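PDB 4RXU: periplasmic sugar-binding protein from Chloroflexus aurantiacus, which binds D-glucose in the cleft between its two lobes and probably serves as the sugar-capturing component of an ABC-type carbohydrate transporter. Local coordinates for residues T275-E280 against V296-R301; T220-N225 against A250-T255; A102-A107 against T124-Y129; G70-E75 against C93-T98; D148-T153 against D186-I191. All blocks are in the same frame, centred on the assembly; numbering follows the deposited sequence. Where two conformers were deposited one is given.

Interaction 1. Residues T275-E280 against V296-R301. With BGC (beta-D-glucopyranose), chain C.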
# COMPACT_ATOMS: atom_id res chain seq x y z
N THR A 275 -8.01 6.01 -9.08
CA THR A 275 -7.83 4.77 -8.35
C THR A 275 -7.47 5.04 -6.90
O THR A 275 -7.35 6.18 -6.49
CB THR A 275 -6.74 3.91 -9.01
OG1 THR A 275 -5.48 4.59 -8.95
CG2 THR A 275 -7.09 3.62 -10.43
N GLY A 276 -7.34 3.97 -6.12
CA GLY A 276 -6.90 4.07 -4.72
C GLY A 276 -6.74 2.69 -4.10
O GLY A 276 -6.81 1.68 -4.78
N GLN A 277 -6.45 2.67 -2.81
CA GLN A 277 -6.45 1.43 -2.05
C GLN A 277 -6.52 1.74 -0.56
O GLN A 277 -6.15 2.82 -0.14
CB GLN A 277 -5.20 0.58 -2.31
CG GLN A 277 -3.93 1.14 -1.72
CD GLN A 277 -2.75 0.22 -1.97
OE1 GLN A 277 -2.72 -0.92 -1.49
NE2 GLN A 277 -1.78 0.70 -2.73
N ASP A 278 -7.01 0.73 0.17
CA ASP A 278 -7.08 0.63 1.64
C ASP A 278 -8.52 0.74 2.16
O ASP A 278 -8.78 0.44 3.32
CB ASP A 278 -6.24 1.70 2.37
CG ASP A 278 -4.73 1.55 2.15
OD1 ASP A 278 -4.24 0.51 1.66
OD2 ASP A 278 -4.03 2.51 2.53
N ALA A 279 -9.45 1.18 1.30
CA ALA A 279 -10.85 1.34 1.72
C ALA A 279 -10.97 2.19 2.99
O ALA A 279 -11.75 1.89 3.90
CB ALA A 279 -11.55 -0.01 1.88
N GLU A 280 -10.21 3.28 3.03
CA GLU A 280 -10.37 4.26 4.10
C GLU A 280 -11.81 4.79 4.05
O GLU A 280 -12.37 4.99 2.98
CB GLU A 280 -9.34 5.38 3.96
CG GLU A 280 -7.89 4.91 4.18
CD GLU A 280 -7.53 4.52 5.61
OE1 GLU A 280 -8.26 4.92 6.56
OE2 GLU A 280 -6.51 3.81 5.81
N VAL A 296 -8.91 -0.41 -3.97
CA VAL A 296 -8.53 -1.79 -3.77
C VAL A 296 -8.64 -2.11 -2.28
O VAL A 296 -7.96 -1.52 -1.44
CB VAL A 296 -7.14 -2.15 -4.34
CG1 VAL A 296 -6.84 -3.61 -4.04
CG2 VAL A 296 -7.10 -1.90 -5.85
N PHE A 297 -9.55 -3.03 -1.96
CA PHE A 297 -9.82 -3.43 -0.58
C PHE A 297 -8.83 -4.51 -0.19
O PHE A 297 -8.74 -5.53 -0.85
CB PHE A 297 -11.24 -3.98 -0.47
CG PHE A 297 -11.56 -4.66 0.84
CD1 PHE A 297 -11.29 -4.04 2.06
CD2 PHE A 297 -12.14 -5.93 0.87
CE1 PHE A 297 -11.58 -4.66 3.25
CE2 PHE A 297 -12.44 -6.55 2.08
CZ PHE A 297 -12.15 -5.92 3.26
N LYS A 298 -8.10 -4.25 0.89
CA LYS A 298 -7.12 -5.18 1.47
C LYS A 298 -7.59 -5.49 2.88
O LYS A 298 -7.59 -4.61 3.74
CB LYS A 298 -5.72 -4.55 1.45
CG LYS A 298 -5.36 -3.88 0.12
CD LYS A 298 -3.89 -3.65 -0.12
CE LYS A 298 -3.26 -2.83 0.99
NZ LYS A 298 -1.89 -2.42 0.57
N ASP A 299 -8.08 -6.71 3.11
CA ASP A 299 -8.74 -7.03 4.35
C ASP A 299 -7.72 -7.16 5.46
O ASP A 299 -7.11 -8.20 5.65
CB ASP A 299 -9.60 -8.29 4.19
CG ASP A 299 -10.56 -8.52 5.33
OD1 ASP A 299 -10.31 -7.99 6.45
OD2 ASP A 299 -11.57 -9.22 5.10
N VAL A 300 -7.54 -6.06 6.18
CA VAL A 300 -6.59 -5.99 7.29
C VAL A 300 -6.90 -6.99 8.39
O VAL A 300 -6.01 -7.42 9.12
CB VAL A 300 -6.49 -4.53 7.83
CG1 VAL A 300 -5.58 -4.46 9.05
CG2 VAL A 300 -5.96 -3.59 6.76
N ARG A 301 -8.16 -7.40 8.53
CA ARG A 301 -8.45 -8.48 9.49
C ARG A 301 -7.69 -9.76 9.17
O ARG A 301 -7.19 -10.45 10.06
CB ARG A 301 -9.96 -8.79 9.53
CG ARG A 301 -10.82 -7.59 9.83
CD ARG A 301 -12.29 -7.91 9.69
NE ARG A 301 -12.62 -8.27 8.33
CZ ARG A 301 -13.84 -8.59 7.91
NH1 ARG A 301 -14.86 -8.62 8.77
NH2 ARG A 301 -14.02 -8.91 6.63
C2 BGC C . 0.54 -0.03 2.40
C3 BGC C . -0.68 0.72 1.90
C4 BGC C . -0.65 2.14 2.46
C5 BGC C . 0.69 2.82 2.18
C6 BGC C . 0.84 4.16 2.85
C1 BGC C . 1.72 0.77 1.88
O1 BGC C . 2.94 0.10 2.04
O2 BGC C . 0.52 -1.37 1.87
O3 BGC C . -1.84 0.02 2.33
O4 BGC C . -1.65 2.92 1.78
O5 BGC C . 1.76 2.00 2.61
O6 BGC C . 0.51 4.10 4.24
O HOH W 1 -8.42 -2.22 2.87
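Gln277 and Val296 form a single backbone bridge, flanked by a bond from Val296 N to Gly276 O (3.1 Å) and a nearly straight one from Asp278 N to Val296 O (2.9 Å, 175° at the hydrogen). Beside this bridge the side chains of Gln277 and Lys298 cross: the extended chain of Gln277 brings OE1 to Lys298 NZ at 2.7 Å, with the amine tilted 35° from the amide plane. Gln277 NE2 bonds in turn to Pro251 O. The loop after strand 269-274 of the four-stranded sheet here meets strand 295-298 of the mixed sheet, joining the two lobes of a type I periplasmic binding protein beside the glucose. A bend at chi3 (-56°) swings the Lys298 amine toward the sugar, where NZ donates to glucose O2 at 2.9 Å and to O3 at 3.0 Å. Asp278 takes two hydroxyls with its two carboxylate oxygens, OD1 accepting from O3 and OD2 from O4, each at 2.5 Å. Its OD1 also makes a long salt bridge to Lys298 NZ (3.9 Å); glucose O3 touches both members, which would probably polarise it. Away from the sugar, Ala279 CB packs 4.0 Å from Phe297 CD1.

Interaction 2. Residues T220-N225 against A250-T255. With BGC (beta-D-glucopyranose), chain C.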
# COMPACT_ATOMS: atom_id res chain seq x y z
N THR A 220 4.04 10.75 -4.16
CA THR A 220 3.21 11.39 -3.16
C THR A 220 3.85 11.32 -1.79
O THR A 220 3.37 11.97 -0.86
CB THR A 220 1.87 10.70 -3.05
OG1 THR A 220 2.08 9.35 -2.58
CG2 THR A 220 1.16 10.68 -4.36
N ASN A 221 4.89 10.48 -1.64
CA ASN A 221 5.48 10.21 -0.32
C ASN A 221 4.43 9.75 0.71
O ASN A 221 4.60 9.96 1.92
CB ASN A 221 6.23 11.43 0.20
CG ASN A 221 7.54 11.64 -0.52
OD1 ASN A 221 8.19 10.69 -0.93
ND2 ASN A 221 7.94 12.88 -0.66
N TRP A 222 3.34 9.17 0.22
CA TRP A 222 2.22 8.69 1.05
C TRP A 222 1.67 9.79 1.95
O TRP A 222 1.29 9.56 3.11
CB TRP A 222 2.63 7.49 1.88
CG TRP A 222 2.98 6.23 1.19
CD1 TRP A 222 4.03 5.40 1.51
CD2 TRP A 222 2.25 5.55 0.14
NE1 TRP A 222 4.01 4.27 0.70
CE2 TRP A 222 2.93 4.34 -0.14
CE3 TRP A 222 1.09 5.85 -0.56
CZ2 TRP A 222 2.47 3.43 -1.09
CZ3 TRP A 222 0.65 4.95 -1.54
CH2 TRP A 222 1.34 3.76 -1.79
N ASP A 223 1.62 10.99 1.39
CA ASP A 223 1.27 12.21 2.12
C ASP A 223 0.22 13.01 1.34
O ASP A 223 0.41 13.30 0.15
CB ASP A 223 2.50 13.08 2.37
CG ASP A 223 2.16 14.38 3.10
OD1 ASP A 223 1.69 14.33 4.25
OD2 ASP A 223 2.36 15.44 2.51
N PHE A 224 -0.86 13.36 2.03
CA PHE A 224 -1.98 14.08 1.45
C PHE A 224 -1.55 15.39 0.77
O PHE A 224 -1.83 15.60 -0.41
CB PHE A 224 -3.05 14.39 2.52
CG PHE A 224 -4.34 14.91 1.95
CD1 PHE A 224 -4.48 16.24 1.60
CD2 PHE A 224 -5.40 14.05 1.72
CE1 PHE A 224 -5.66 16.71 1.05
CE2 PHE A 224 -6.59 14.51 1.19
CZ PHE A 224 -6.72 15.84 0.84
N ASN A 225 -0.87 16.28 1.50
CA ASN A 225 -0.53 17.60 0.96
C ASN A 225 0.45 17.50 -0.20
O ASN A 225 0.33 18.24 -1.19
CB ASN A 225 0.01 18.55 2.03
CG ASN A 225 -1.08 19.16 2.88
OD1 ASN A 225 -2.27 19.04 2.58
ND2 ASN A 225 -0.68 19.81 3.95
N ALA A 250 -3.82 6.89 -8.89
CA ALA A 250 -3.49 7.37 -7.53
C ALA A 250 -3.19 6.12 -6.70
O ALA A 250 -3.92 5.13 -6.78
CB ALA A 250 -4.65 8.16 -6.92
N PRO A 251 -2.10 6.16 -5.88
CA PRO A 251 -1.62 4.89 -5.32
C PRO A 251 -2.34 4.42 -4.07
O PRO A 251 -2.35 3.24 -3.79
CB PRO A 251 -0.14 5.19 -5.03
CG PRO A 251 -0.11 6.67 -4.78
CD PRO A 251 -1.11 7.24 -5.74
N ASN A 252 -2.96 5.33 -3.31
CA ASN A 252 -3.79 4.89 -2.19
C ASN A 252 -4.93 5.85 -1.96
O ASN A 252 -5.05 6.83 -2.67
CB ASN A 252 -2.97 4.65 -0.90
CG ASN A 252 -2.60 5.92 -0.16
OD1 ASN A 252 -2.73 7.04 -0.67
ND2 ASN A 252 -2.07 5.74 1.05
N ASP A 253 -5.75 5.59 -0.95
CA ASP A 253 -6.98 6.38 -0.74
C ASP A 253 -6.76 7.84 -0.40
O ASP A 253 -7.34 8.73 -1.04
CB ASP A 253 -7.86 5.71 0.30
CG ASP A 253 -8.65 4.55 -0.28
OD1 ASP A 253 -8.64 4.35 -1.52
OD2 ASP A 253 -9.32 3.85 0.50
N GLY A 254 -5.93 8.12 0.60
CA GLY A 254 -5.77 9.51 0.98
C GLY A 254 -5.17 10.32 -0.15
O GLY A 254 -5.60 11.44 -0.43
N THR A 255 -4.15 9.78 -0.80
CA THR A 255 -3.56 10.51 -1.92
C THR A 255 -4.56 10.66 -3.09
O THR A 255 -4.57 11.68 -3.76
CB THR A 255 -2.22 9.89 -2.40
OG1 THR A 255 -2.43 8.55 -2.90
CG2 THR A 255 -1.16 9.89 -1.30
C2 BGC C . 0.54 -0.03 2.40
C3 BGC C . -0.68 0.72 1.90
C4 BGC C . -0.65 2.14 2.46
C5 BGC C . 0.69 2.82 2.18
C6 BGC C . 0.84 4.16 2.85
C1 BGC C . 1.72 0.77 1.88
O1 BGC C . 2.94 0.10 2.04
O2 BGC C . 0.52 -1.37 1.87
O3 BGC C . -1.84 0.02 2.33
O4 BGC C . -1.65 2.92 1.78
O5 BGC C . 1.76 2.00 2.61
O6 BGC C . 0.51 4.10 4.24
O HOH W 2 -1.00 7.62 3.11
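Trp222 carries its CG beside the backbone N (chi1 -65°) and Asn252 folds its own CG between N and the carbonyl carbon (chi1 78°), which makes indole and amide cross next to the sugar with their planes 41° apart. Asn252 ND2 comes to within 3.5 Å of Trp222 CE3, and Pro251 slides past the same benzo ring, its CB 3.6 Å from Trp222 CZ3. One face of the indole is given to the ligand: glucose C6 lies over it, 3.4 Å from Trp222 CD2, with C5 close by, while NE1 bonds to Asp166 OD2. An aromatic side chain laid on the apolar part of a pyranose is a familiar feature of periplasmic sugar-binding proteins. The polar rim of the sugar is met by Asn252, the N-cap of helix 253-264. Its OD1 accepts from Thr255 N at 3.1 Å and from Thr255 OG1 at 2.7 Å, the two donors reaching it from opposite faces of the amide plane. With OD1 so committed, ND2 is turned outward to donate to glucose O4 at 2.9 Å and to a water that in turn donates to Trp222 O. Behind the indole, Thr220 OG1 accepts from Trp222 N in an ST turn and also bonds to Ala161 O. Thr255 CG2 packs 3.5 Å from that same Thr220 OG1, the two threonines crossing at about a right angle.

Interaction 3. Residues A102-A107 against T124-Y129; sequences AAAEAA and TDAVDY
Thr124 OG1 donates to Glu105 OE2 at 2.9 Å, and two alanines pack beside this bond. The contact joins helix 101-109, the connection of a beta-alpha-beta crossover between parallel strands 89-92 and 113-117, to the loop that leads from strand 113-117 into its parallel neighbour 129-133. The glutamate leaves the helix with CG beside its backbone N (chi1 -72°) and then runs extended, alongside the threonine and in the opposite direction, so that OE2 receives the hydroxyl on its anti lone pair. On the way its CG passes 3.8 Å from Ala126 CB. One helix position earlier, Ala104 CB meets Ala126 CB at 4.0 Å and faces Thr124 CG2 more loosely. Cutting Glu105 back to an alanine is likely to leave the Thr124 hydroxyl without its acceptor on the helix and to uncover one side of the Ala126 methyl. What positions the hydroxyl is the loop itself: Thr124 OG1 accepts from Ala126 N (2.9 Å, 166° at the hydrogen) in an ST turn, and thus serves as acceptor within the loop and donor to the helix. Farther out, the loop backbone is tied down through Thr124 O to Asn328 ND2 and through Val127 O to Lys331 NZ. Between helix and loop, Ala104 CB lies 3.4 Å from Ala126 O, a carbonyl oxygen buried by the contact and given no polar partner.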
# COMPACT_ATOMS: atom_id res chain seq x y z
N ALA A 102 19.33 -3.55 9.70
CA ALA A 102 20.09 -3.70 10.96
C ALA A 102 19.17 -4.09 12.12
O ALA A 102 19.54 -4.88 12.98
CB ALA A 102 20.88 -2.45 11.29
N ALA A 103 17.96 -3.55 12.13
CA ALA A 103 16.97 -3.92 13.14
C ALA A 103 16.59 -5.40 13.09
O ALA A 103 16.52 -6.08 14.13
CB ALA A 103 15.73 -3.04 12.98
N ALA A 104 16.37 -5.89 11.86
CA ALA A 104 16.03 -7.29 11.66
C ALA A 104 17.22 -8.17 12.12
O ALA A 104 17.05 -9.20 12.77
CB ALA A 104 15.69 -7.53 10.18
N GLU A 105 18.42 -7.76 11.75
CA GLU A 105 19.63 -8.47 12.11
C GLU A 105 19.82 -8.50 13.62
O GLU A 105 20.23 -9.54 14.16
CB GLU A 105 20.83 -7.86 11.39
CG GLU A 105 20.80 -8.19 9.91
CD GLU A 105 21.67 -7.32 9.03
OE1 GLU A 105 22.32 -6.37 9.51
OE2 GLU A 105 21.65 -7.59 7.81
N ALA A 106 19.51 -7.40 14.29
CA ALA A 106 19.61 -7.35 15.75
C ALA A 106 18.62 -8.32 16.39
O ALA A 106 18.94 -8.97 17.38
CB ALA A 106 19.39 -5.93 16.28
N ALA A 107 17.42 -8.40 15.84
CA ALA A 107 16.43 -9.34 16.34
C ALA A 107 16.93 -10.76 16.15
O ALA A 107 16.94 -11.58 17.09
CB ALA A 107 15.11 -9.14 15.61
N THR A 124 18.79 -8.08 3.56
CA THR A 124 19.25 -8.96 4.64
C THR A 124 18.58 -10.30 4.58
O THR A 124 17.44 -10.44 4.14
CB THR A 124 19.04 -8.38 6.06
OG1 THR A 124 19.51 -9.34 7.03
CG2 THR A 124 17.60 -8.05 6.36
N ASP A 125 19.28 -11.30 5.08
CA ASP A 125 18.61 -12.60 5.17
C ASP A 125 17.94 -12.83 6.55
O ASP A 125 17.33 -13.87 6.76
CB ASP A 125 19.49 -13.77 4.72
CG ASP A 125 20.75 -13.88 5.50
OD1 ASP A 125 20.94 -13.08 6.44
OD2 ASP A 125 21.55 -14.76 5.16
N ALA A 126 17.97 -11.80 7.40
CA ALA A 126 17.35 -11.81 8.71
C ALA A 126 15.85 -11.54 8.67
O ALA A 126 15.34 -10.89 9.55
CB ALA A 126 18.03 -10.79 9.64
N VAL A 127 15.16 -12.05 7.66
CA VAL A 127 13.71 -11.98 7.64
C VAL A 127 13.19 -13.41 7.52
O VAL A 127 13.56 -14.10 6.55
CB VAL A 127 13.18 -11.11 6.48
CG1 VAL A 127 11.67 -11.02 6.60
CG2 VAL A 127 13.83 -9.74 6.47
N ASP A 128 12.39 -13.88 8.48
CA ASP A 128 11.92 -15.27 8.47
C ASP A 128 10.67 -15.46 7.61
O ASP A 128 10.58 -16.43 6.87
CB ASP A 128 11.71 -15.77 9.89
CG ASP A 128 13.01 -15.76 10.65
OD1 ASP A 128 13.91 -16.54 10.28
OD2 ASP A 128 13.16 -14.93 11.55
N TYR A 129 9.73 -14.53 7.74
CA TYR A 129 8.43 -14.60 7.01
C TYR A 129 8.02 -13.21 6.62
O TYR A 129 8.43 -12.22 7.25
CB TYR A 129 7.31 -15.25 7.87
CG TYR A 129 7.69 -16.64 8.24
CD1 TYR A 129 7.48 -17.70 7.37
CD2 TYR A 129 8.39 -16.88 9.43
CE1 TYR A 129 7.91 -18.98 7.67
CE2 TYR A 129 8.84 -18.16 9.74
CZ TYR A 129 8.59 -19.20 8.86
OH TYR A 129 8.99 -20.48 9.11

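Interaction 4. Residues G70-E75 against C93-T98; sequences GSSAKE and CPHDGT
One face of the His95 imidazole is covered by Gly70, whose CA sits 3.8 Å from the ring centroid and only 13° off its normal, a CH-pi contact. Gly70 O is over the same face, displaced toward the rim; it stands 3.3 Å from His95 NE2, but the angle is too poor for a hydrogen bond. At the ring edge, near its plane, comes Ser72 OG on the CD2 side. The second flat group is the carboxylate of Glu75, carried by an extended side chain with CG opposite the backbone N (chi1 174°). Its OE2 accepts from His95 N at 2.8 Å on the syn lone pair, so the acid holds the histidine backbone while the ring packs against Gly70. Both oxygens are also served by water. One water donates to Glu75 OE2 at 2.7 Å and to Cys93 O; another donates to Glu75 OE1, likewise at 2.7 Å, while accepting from Ser72 OG and from Asp96 N (2.8 Å). Ser72 OG further touches Asp96 CB at 3.5 Å. The helix start is fixed by Ser71, the N-cap, whose OG accepts from Lys74 N at 3.0 Å. On the loop side, Asp96 OD1 bonds to Ala99 N, and Pro94 O bonds to Arg119 NH1 of the glucose pocket. Here the first turn of helix 72-84 meets the loop after strand 89-92, at the carboxyl ends of parallel strands where an alpha/beta periplasmic binding protein builds its ligand cleft.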
# COMPACT_ATOMS: atom_id res chain seq x y z
N GLY A 70 7.96 7.34 11.78
CA GLY A 70 8.57 7.55 10.49
C GLY A 70 10.07 7.66 10.54
O GLY A 70 10.66 8.29 9.68
N SER A 71 10.67 7.07 11.58
CA SER A 71 12.12 7.12 11.80
C SER A 71 12.72 5.73 11.86
O SER A 71 12.40 4.95 12.77
CB SER A 71 12.44 7.83 13.10
OG SER A 71 13.79 7.65 13.46
N SER A 72 13.68 5.46 10.98
CA SER A 72 14.37 4.16 11.04
C SER A 72 15.18 4.03 12.32
O SER A 72 15.33 2.93 12.87
CB SER A 72 15.30 3.96 9.87
OG SER A 72 14.60 3.91 8.66
N ALA A 73 15.70 5.14 12.82
CA ALA A 73 16.47 5.07 14.04
C ALA A 73 15.57 4.74 15.23
O ALA A 73 15.93 3.93 16.10
CB ALA A 73 17.23 6.37 14.27
N LYS A 74 14.39 5.34 15.26
CA LYS A 74 13.45 5.03 16.35
C LYS A 74 12.94 3.60 16.21
O LYS A 74 12.77 2.89 17.18
CB LYS A 74 12.27 6.00 16.37
CG LYS A 74 11.26 5.72 17.46
CD LYS A 74 11.85 5.93 18.84
CE LYS A 74 10.89 5.77 20.00
NZ LYS A 74 9.88 6.83 20.11
N GLU A 75 12.68 3.18 14.98
CA GLU A 75 12.29 1.81 14.72
C GLU A 75 13.27 0.79 15.31
O GLU A 75 12.90 -0.16 15.98
CB GLU A 75 12.16 1.66 13.21
CG GLU A 75 11.89 0.25 12.72
CD GLU A 75 11.87 0.29 11.22
OE1 GLU A 75 12.95 0.04 10.61
OE2 GLU A 75 10.81 0.64 10.66
N CYS A 93 6.47 -3.77 10.52
CA CYS A 93 6.29 -3.07 9.28
C CYS A 93 7.30 -1.92 9.22
O CYS A 93 7.17 -0.96 9.97
CB CYS A 93 4.87 -2.56 9.15
SG CYS A 93 4.64 -1.60 7.65
N PRO A 94 8.30 -2.02 8.31
CA PRO A 94 9.34 -1.04 8.30
C PRO A 94 8.91 0.29 7.74
O PRO A 94 8.13 0.36 6.79
CB PRO A 94 10.41 -1.65 7.39
CG PRO A 94 9.67 -2.58 6.50
CD PRO A 94 8.64 -3.16 7.44
N HIS A 95 9.46 1.34 8.32
CA HIS A 95 9.34 2.64 7.66
C HIS A 95 10.12 2.70 6.35
O HIS A 95 9.59 3.09 5.30
CB HIS A 95 9.82 3.75 8.55
CG HIS A 95 9.80 5.05 7.84
ND1 HIS A 95 8.63 5.58 7.34
CD2 HIS A 95 10.80 5.86 7.42
CE1 HIS A 95 8.90 6.69 6.69
NE2 HIS A 95 10.21 6.89 6.74
N ASP A 96 11.36 2.26 6.41
CA ASP A 96 12.24 2.24 5.26
C ASP A 96 12.77 0.82 5.15
O ASP A 96 13.46 0.35 6.03
CB ASP A 96 13.38 3.25 5.42
CG ASP A 96 14.34 3.26 4.25
OD1 ASP A 96 14.74 2.18 3.73
OD2 ASP A 96 14.71 4.36 3.83
N GLY A 97 12.42 0.13 4.08
CA GLY A 97 12.64 -1.32 4.03
C GLY A 97 14.11 -1.71 4.11
O GLY A 97 14.49 -2.58 4.84
N THR A 98 14.94 -1.02 3.33
CA THR A 98 16.36 -1.30 3.32
C THR A 98 17.00 -0.89 4.63
O THR A 98 17.81 -1.65 5.19
CB THR A 98 17.05 -0.63 2.15
OG1 THR A 98 16.56 -1.23 0.95
CG2 THR A 98 18.56 -0.85 2.21
O HOH W 3 13.24 1.61 8.45
O HOH W 4 8.46 0.75 11.93

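Interaction 5. Residues D148-T153 against D186-I191; sequences DHASGT and DGTFVI
Asp186 OD1 is gripped twice by Thr188, the residue that meets Gly152 across the contact: Thr188 OG1 donates to it at 2.7 Å and Thr188 N at 2.9 Å, both from the same face of the carboxylate. The backbone bond makes an Asx turn around Gly187, which leaves helix 167-185 with positive phi (89°). With its OG1 beside the backbone N (chi1 -59°) and CG2 opposite that N, Thr188 brings CG2 to 3.7 Å from Gly152 O. A water joins the two sides, donating to Gly152 O and to Thr188 OG1, each bond 2.7 Å long. The turn sits where a beta-alpha-beta crossover ends: helix 167-185 follows strand 155-159 and leads into strand 189-191, the parallel neighbour of 155-159 at the border of the four-stranded sheet. Were the hydroxyl of Thr188 lost, as with a valine here, Asp186 OD1 would probably keep a single donor from this residue and the bridging water would lack its second acceptor. Earlier in the loop, Ala150 CB touches the Phe189 ring, 3.6 Å from CZ, and the ring also meets Tyr247 edge-to-face. At the other end Thr153 CB packs against Gly187 O at 3.4 Å.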
# COMPACT_ATOMS: atom_id res chain seq x y z
N ASP A 148 -10.12 -0.30 -18.38
CA ASP A 148 -11.46 -0.78 -18.67
C ASP A 148 -12.43 0.36 -18.91
O ASP A 148 -13.50 0.15 -19.50
CB ASP A 148 -11.98 -1.66 -17.52
CG ASP A 148 -11.31 -3.05 -17.47
OD1 ASP A 148 -10.57 -3.43 -18.40
OD2 ASP A 148 -11.51 -3.76 -16.46
N HIS A 149 -12.07 1.55 -18.44
CA HIS A 149 -12.88 2.75 -18.64
C HIS A 149 -12.37 3.74 -19.67
O HIS A 149 -12.86 4.86 -19.74
CB HIS A 149 -13.10 3.44 -17.31
CG HIS A 149 -13.99 2.66 -16.42
ND1 HIS A 149 -13.53 1.61 -15.66
CD2 HIS A 149 -15.32 2.70 -16.27
CE1 HIS A 149 -14.56 1.05 -15.04
NE2 HIS A 149 -15.65 1.70 -15.38
N ALA A 150 -11.38 3.33 -20.47
CA ALA A 150 -10.83 4.20 -21.52
C ALA A 150 -11.12 3.58 -22.86
O ALA A 150 -11.05 2.34 -22.99
CB ALA A 150 -9.33 4.34 -21.35
N SER A 151 -11.46 4.44 -23.83
CA SER A 151 -11.56 4.02 -25.23
C SER A 151 -10.94 5.04 -26.14
O SER A 151 -10.66 6.17 -25.73
CB SER A 151 -13.00 3.78 -25.67
OG SER A 151 -13.85 4.79 -25.18
N GLY A 152 -10.72 4.61 -27.37
CA GLY A 152 -10.10 5.45 -28.37
C GLY A 152 -8.66 5.73 -28.00
O GLY A 152 -8.04 4.99 -27.25
N THR A 153 -8.14 6.83 -28.52
CA THR A 153 -6.75 7.17 -28.37
C THR A 153 -6.53 8.53 -27.76
O THR A 153 -7.38 9.41 -27.81
CB THR A 153 -6.00 7.14 -29.71
OG1 THR A 153 -6.66 7.99 -30.67
CG2 THR A 153 -5.94 5.71 -30.22
N ASP A 186 0.40 1.57 -27.37
CA ASP A 186 -0.60 1.46 -28.46
C ASP A 186 -1.40 2.74 -28.71
O ASP A 186 -2.28 2.78 -29.57
CB ASP A 186 -1.52 0.25 -28.29
CG ASP A 186 -2.60 0.45 -27.27
OD1 ASP A 186 -2.77 1.56 -26.72
OD2 ASP A 186 -3.31 -0.56 -27.06
N GLY A 187 -1.07 3.79 -27.95
CA GLY A 187 -1.67 5.12 -28.15
C GLY A 187 -2.96 5.38 -27.38
O GLY A 187 -3.50 6.48 -27.46
N THR A 188 -3.42 4.40 -26.60
CA THR A 188 -4.64 4.60 -25.84
C THR A 188 -4.50 5.71 -24.81
O THR A 188 -5.36 6.59 -24.71
CB THR A 188 -5.08 3.31 -25.15
OG1 THR A 188 -5.30 2.30 -26.14
CG2 THR A 188 -6.37 3.52 -24.35
N PHE A 189 -3.40 5.65 -24.06
CA PHE A 189 -3.07 6.66 -23.07
C PHE A 189 -1.84 7.48 -23.47
O PHE A 189 -0.91 6.96 -24.11
CB PHE A 189 -2.76 6.03 -21.73
CG PHE A 189 -3.94 5.42 -21.05
CD1 PHE A 189 -4.99 6.21 -20.63
CD2 PHE A 189 -3.96 4.04 -20.79
CE1 PHE A 189 -6.06 5.64 -19.96
CE2 PHE A 189 -5.03 3.47 -20.12
CZ PHE A 189 -6.09 4.27 -19.72
N VAL A 190 -1.83 8.73 -23.04
CA VAL A 190 -0.70 9.61 -23.20
C VAL A 190 -0.35 10.16 -21.83
O VAL A 190 -1.18 10.78 -21.18
CB VAL A 190 -1.00 10.77 -24.16
CG1 VAL A 190 0.12 11.79 -24.20
CG2 VAL A 190 -1.26 10.24 -25.56
N ILE A 191 0.87 9.87 -21.39
CA ILE A 191 1.33 10.28 -20.07
C ILE A 191 1.53 11.79 -20.00
O ILE A 191 2.27 12.34 -20.80
CB ILE A 191 2.66 9.62 -19.71
CG1 ILE A 191 2.56 8.08 -19.70
CG2 ILE A 191 3.17 10.10 -18.34
CD1 ILE A 191 3.91 7.40 -19.74
O HOH W 5 -7.34 2.43 -27.87

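Interactions 1 and 2 flank one glucose site: their centres are 13 Å apart, both touch the sugar, and they meet through two probable hydrogen bonds, Thr275 OG1 to Ala250 O and Glu280 N to Asp253 OD2, each 2.7 Å. Interaction 1 spans both lobes, whereas interaction 2 belongs to the lobe of the four-stranded sheet. Interaction 4 lies on the lobe of the mixed sheet, which also holds strand 295-298 of interaction 1, with the side chain of Cys93 about 6 Å from the sugar. Interaction 3 adjoins interaction 4 in sequence, centres 13 Å apart, but lies farther out. Interaction 5 is on the opposite side of the chain's centre from interactions 3 and 4, about 44 Å from interaction 3 between centres.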